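Thiol transferase (Phanerochaete chrysosporium, PDB 4F0B) probably acts as a glutathione-dependent thiol transferase of the glutathione transferase family and binds oxidized glutathione disulfide in a pocket of its fold. Local coordinates at residues E114-Q117 with W118-A122; G174-I178 with A179-I183. One frame throughout, in Å; residues are numbered along the deposited sequence. Where two conformers were deposited one is given.

Contact 1: E114-Q117 with W118-A122; sequences EELQ and WLFFA
Trp118 reaches back one helical turn to Glu114, which it meets by backbone and by side chain. The backbone hydrogen bond is ordinary: Trp118 N donates to Glu114 O at 3.0 Å. From there, follow the indole outward. CB passes 3.8 Å from Glu114 O; with CG set beside the backbone N (chi1 -71°), the five-membered ring turns back along the helix, and CD1 brings its edge to 3.2 Å from that same Glu114 O. Next to CD1, NE1 donates in the ring plane to a water 2.9 Å away, and the water in turn donates a hydrogen bond to Glu114 OE2, also at 2.9 Å. The indole's rotation is thus tied to the carboxylate without direct contact. The ring also pairs edge-to-face with Phe82 of the second subunit.

Two residues on, Phe120 repeats the edge approach: its CD2 lies 3.2 Å from Leu116 O, near the ring plane. On another side Glu115 and Leu119 run alongside each other, CG to CD1 4.1 Å.

All this belongs to helix 109-139. Trp118 also packs on Arg165 of helix 145-166, Glu115 on Ile178 of helix 178-187 and Leu119 on Leu89 of helix 84-95, and the ring of Phe120 stacks on Phe120 of the second subunit.

Contact 2: G174-I178 with A179-I183; sequences GTYGI and ADIKI
The backbone runs extended through Tyr176 and Gly177 and then coils into helix 178-187, whose first turns are closed by Ile181 N donating to Gly177 O at 3.0 Å and Lys182 N to Ile178 O, also at 3.0 Å. Gly177 is the N-cap residue. Its own N-H, which precedes the helix, is taken up by Asp180: OD2 accepts it at 2.9 Å, on the anti side of the carboxylate and 17° out of its plane. A water donates a second hydrogen bond to OD2, at 2.6 Å, and another to Thr175 O at 2.7 Å, so the loop before the cap is tied to the same oxygen. The other oxygen, OD1, accepts from Trp206 NE1 and Ile172 N. With donors on both oxygens and a helix start beside it, this buried carboxylate probably stays ionised.

The bond from Asp180 back to the N-cap N-H is one half of a capping box; glycine at the cap has no side chain to supply the other half. It is combined with a hydrophobic staple, in which the residue before the cap, Tyr176, meets Ile181 on the first turn. This pairing of cap and staple is a known feature of the glutathione transferase C-terminal domain.

Tyr176 has CG anti to its backbone N (chi1 171°), which carries the ring forward along the helix start. Near its base CD1 comes within 4.0 Å of Asp180 CB. At the far end CZ lies 3.6 Å from Ile181 CG1, the isoleucine branch crossing the tyrosine at about a right angle. The hydroxyl of Tyr176 is hydrogen-bonded to Glu28 of helix 20-33, and Ile24 and Val21 of that helix pack against Ile181.

Contacts 1 and 2 sit on neighbouring helices, 109-139 and 178-187, with centres about 10 Å apart. They meet directly: Ala122 CB packs at 3.4 Å on Ile183 CG1, and Leu119 CD2 lies 3.7 Å from Lys182 CB and as far from Ile178 O. Of the two, contact 2 reaches the glutathione disulfide: Lys182 belongs to its pocket, with its side chain about 4 Å from the bound molecule and NZ hydrogen-bonded to Thr84, whereas the side chain of Phe120 in contact 1 is near but not in contact, about 7 Å away. Contact 1 also faces the second subunit, while the second subunit does not touch contact 2.

Contact 1: E114-Q117 with W118-A122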
loop_
_atom_site.group_PDB
_atom_site.type_symbol
_atom_site.label_atom_id
_atom_site.label_comp_id
_atom_site.label_asym_id
_atom_site.label_seq_id
_atom_site.Cartn_x
_atom_site.Cartn_y
_atom_site.Cartn_z
ATOM N N GLU A 114 12.485 6.536 -0.538
ATOM C CA GLU A 114 12.484 5.609 -1.655
ATOM C C GLU A 114 12.009 4.225 -1.252
ATOM O O GLU A 114 11.275 3.561 -2.007
ATOM C CB GLU A 114 13.855 5.510 -2.320
ATOM C CG GLU A 114 14.327 6.787 -3.001
ATOM C CD GLU A 114 15.568 6.518 -3.840
ATOM O OE1 GLU A 114 16.641 7.033 -3.458
ATOM O OE2 GLU A 114 15.482 5.768 -4.857
ATOM N N GLU A 115 12.451 3.762 -0.079
ATOM C CA GLU A 115 11.979 2.493 0.423
ATOM C C GLU A 115 10.449 2.497 0.595
ATOM O O GLU A 115 9.788 1.543 0.171
ATOM C CB GLU A 115 12.722 2.192 1.723
ATOM C CG GLU A 115 12.287 0.918 2.393
ATOM C CD GLU A 115 12.822 0.868 3.772
ATOM O OE1 GLU A 115 12.122 1.348 4.697
ATOM O OE2 GLU A 115 13.978 0.446 3.933
ATOM N N LEU A 116 9.890 3.544 1.203
ATOM C CA LEU A 116 8.427 3.665 1.311
ATOM C C LEU A 116 7.761 3.674 -0.062
ATOM O O LEU A 116 6.740 3.027 -0.273
ATOM C CB LEU A 116 8.016 4.943 2.045
ATOM C CG LEU A 116 8.345 5.017 3.534
ATOM C CD1 LEU A 116 7.875 6.356 4.068
ATOM C CD2 LEU A 116 7.649 3.868 4.287
ATOM N N GLN A 117 8.341 4.393 -1.015
ATOM C CA GLN A 117 7.716 4.455 -2.339
ATOM C C GLN A 117 7.630 3.069 -2.962
ATOM O O GLN A 117 6.572 2.701 -3.517
ATOM C CB GLN A 117 8.523 5.395 -3.242
ATOM C CG GLN A 117 8.508 6.853 -2.772
ATOM C CD GLN A 117 9.408 7.691 -3.624
ATOM O OE1 GLN A 117 9.304 7.694 -4.845
ATOM N NE2 GLN A 117 10.340 8.422 -2.978
ATOM N N TRP A 118 8.714 2.285 -2.902
ATOM C CA TRP A 118 8.667 0.938 -3.489
ATOM C C TRP A 118 7.799 -0.038 -2.705
ATOM O O TRP A 118 7.130 -0.876 -3.312
ATOM C CB TRP A 118 10.085 0.415 -3.804
ATOM C CG TRP A 118 10.671 1.157 -4.971
ATOM C CD1 TRP A 118 11.497 2.232 -4.916
ATOM C CD2 TRP A 118 10.404 0.921 -6.370
ATOM N NE1 TRP A 118 11.797 2.671 -6.204
ATOM C CE2 TRP A 118 11.115 1.889 -7.101
ATOM C CE3 TRP A 118 9.653 -0.016 -7.058
ATOM C CZ2 TRP A 118 11.085 1.940 -8.506
ATOM C CZ3 TRP A 118 9.618 0.037 -8.448
ATOM C CH2 TRP A 118 10.339 1.005 -9.144
ATOM N N LEU A 119 7.742 0.114 -1.380
ATOM C CA LEU A 119 6.811 -0.696 -0.600
ATOM C C LEU A 119 5.372 -0.367 -0.969
ATOM O O LEU A 119 4.556 -1.279 -1.191
ATOM C CB LEU A 119 7.031 -0.493 0.902
ATOM C CG LEU A 119 8.278 -1.164 1.459
ATOM C CD1 LEU A 119 8.510 -0.657 2.887
ATOM C CD2 LEU A 119 8.114 -2.685 1.519
ATOM N N PHE A 120 5.048 0.925 -1.040
ATOM C CA PHE A 120 3.690 1.323 -1.420
ATOM C C PHE A 120 3.366 0.926 -2.868
ATOM O O PHE A 120 2.204 0.536 -3.152
ATOM C CB PHE A 120 3.442 2.810 -1.156
ATOM C CG PHE A 120 3.079 3.119 0.265
ATOM C CD1 PHE A 120 1.830 2.777 0.753
ATOM C CD2 PHE A 120 3.991 3.761 1.126
ATOM C CE1 PHE A 120 1.499 3.061 2.069
ATOM C CE2 PHE A 120 3.663 4.059 2.452
ATOM C CZ PHE A 120 2.394 3.712 2.935
ATOM N N PHE A 121 4.342 0.988 -3.770
ATOM C CA PHE A 121 4.119 0.517 -5.128
ATOM C C PHE A 121 3.698 -0.956 -5.109
ATOM O O PHE A 121 2.770 -1.350 -5.818
ATOM C CB PHE A 121 5.408 0.736 -5.952
ATOM C CG PHE A 121 5.417 -0.019 -7.263
ATOM C CD1 PHE A 121 4.681 0.434 -8.371
ATOM C CD2 PHE A 121 6.161 -1.176 -7.391
ATOM C CE1 PHE A 121 4.696 -0.285 -9.602
ATOM C CE2 PHE A 121 6.196 -1.904 -8.614
ATOM C CZ PHE A 121 5.455 -1.462 -9.711
ATOM N N ALA A 122 4.425 -1.780 -4.372
ATOM C CA ALA A 122 4.117 -3.205 -4.279
ATOM C C ALA A 122 2.764 -3.403 -3.612
ATOM O O ALA A 122 1.970 -4.256 -4.036
ATOM C CB ALA A 122 5.155 -3.894 -3.414
HETATM O O HOH W 1 13.180 5.203 -6.510
#

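Contact 2: G174-I178 with A179-I183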
loop_
_atom_site.group_PDB
_atom_site.type_symbol
_atom_site.label_atom_id
_atom_site.label_comp_id
_atom_site.label_asym_id
_atom_site.label_seq_id
_atom_site.Cartn_x
_atom_site.Cartn_y
_atom_site.Cartn_z
ATOM N N GLY A 174 19.521 -1.139 -4.339
ATOM C CA GLY A 174 20.975 -1.326 -4.231
ATOM C C GLY A 174 21.312 -2.549 -3.410
ATOM O O GLY A 174 21.734 -3.591 -3.926
ATOM N N THR A 175 21.157 -2.411 -2.090
ATOM C CA THR A 175 21.324 -3.540 -1.175
ATOM C C THR A 175 19.987 -4.191 -0.883
ATOM O O THR A 175 18.926 -3.535 -0.840
ATOM C CB THR A 175 21.956 -3.074 0.154
ATOM O OG1 THR A 175 21.185 -1.984 0.679
ATOM C CG2 THR A 175 23.389 -2.589 -0.083
ATOM N N TYR A 176 20.031 -5.501 -0.668
ATOM C CA TYR A 176 18.843 -6.296 -0.326
ATOM C C TYR A 176 18.183 -5.802 0.943
ATOM O O TYR A 176 18.839 -5.568 1.955
ATOM C CB TYR A 176 19.286 -7.737 -0.138
ATOM C CG TYR A 176 18.267 -8.694 0.432
ATOM C CD1 TYR A 176 17.229 -9.199 -0.361
ATOM C CD2 TYR A 176 18.366 -9.133 1.744
ATOM C CE1 TYR A 176 16.315 -10.112 0.152
ATOM C CE2 TYR A 176 17.452 -10.058 2.257
ATOM C CZ TYR A 176 16.460 -10.544 1.457
ATOM O OH TYR A 176 15.585 -11.461 1.964
ATOM N N GLY A 177 16.871 -5.636 0.878
ATOM C CA GLY A 177 16.170 -5.182 2.071
ATOM C C GLY A 177 14.681 -5.373 1.955
ATOM O O GLY A 177 14.180 -6.147 1.127
ATOM N N ILE A 178 13.972 -4.681 2.848
ATOM C CA ILE A 178 12.537 -4.926 2.999
ATOM C C ILE A 178 11.709 -4.649 1.748
ATOM O O ILE A 178 10.673 -5.304 1.570
ATOM C CB ILE A 178 11.927 -4.227 4.221
ATOM C CG1 ILE A 178 12.138 -2.706 4.179
ATOM C CG2 ILE A 178 12.518 -4.841 5.512
ATOM C CD1 ILE A 178 11.403 -1.964 5.332
ATOM N N ALA A 179 12.142 -3.745 0.858
ATOM C CA ALA A 179 11.416 -3.595 -0.394
ATOM C C ALA A 179 11.506 -4.833 -1.274
ATOM O O ALA A 179 10.502 -5.226 -1.894
ATOM C CB ALA A 179 11.886 -2.390 -1.161
ATOM N N ASP A 180 12.679 -5.458 -1.335
ATOM C CA ASP A 180 12.804 -6.717 -2.053
ATOM C C ASP A 180 11.973 -7.809 -1.417
ATOM O O ASP A 180 11.307 -8.546 -2.122
ATOM C CB ASP A 180 14.259 -7.170 -2.078
ATOM C CG ASP A 180 15.177 -6.113 -2.644
ATOM O OD1 ASP A 180 15.250 -5.947 -3.888
ATOM O OD2 ASP A 180 15.802 -5.422 -1.806
ATOM N N ILE A 181 12.044 -7.908 -0.093
ATOM C CA ILE A 181 11.333 -8.959 0.621
ATOM C C ILE A 181 9.827 -8.897 0.349
ATOM O O ILE A 181 9.196 -9.920 0.056
ATOM C CB ILE A 181 11.681 -8.936 2.130
ATOM C CG1 ILE A 181 13.156 -9.327 2.350
ATOM C CG2 ILE A 181 10.748 -9.869 2.931
ATOM C CD1 ILE A 181 13.683 -8.979 3.760
ATOM N N LYS A 182 9.256 -7.701 0.420
ATOM C CA LYS A 182 7.829 -7.534 0.173
ATOM C C LYS A 182 7.409 -8.041 -1.194
ATOM O O LYS A 182 6.432 -8.815 -1.327
ATOM C CB LYS A 182 7.431 -6.066 0.318
ATOM C CG LYS A 182 6.003 -5.766 -0.194
ATOM C CD LYS A 182 4.906 -6.467 0.599
ATOM C CE LYS A 182 3.565 -6.378 -0.176
ATOM N NZ LYS A 182 2.546 -7.311 0.391
ATOM N N ILE A 183 8.146 -7.638 -2.228
ATOM C CA ILE A 183 7.753 -8.031 -3.569
ATOM C C ILE A 183 8.074 -9.492 -3.865
ATOM O O ILE A 183 7.312 -10.154 -4.588
ATOM C CB ILE A 183 8.396 -7.118 -4.622
ATOM C CG1 ILE A 183 7.907 -5.685 -4.372
ATOM C CG2 ILE A 183 8.006 -7.589 -6.039
ATOM C CD1 ILE A 183 8.502 -4.597 -5.292
HETATM O O HOH W 2 16.505 -2.917 -1.943
#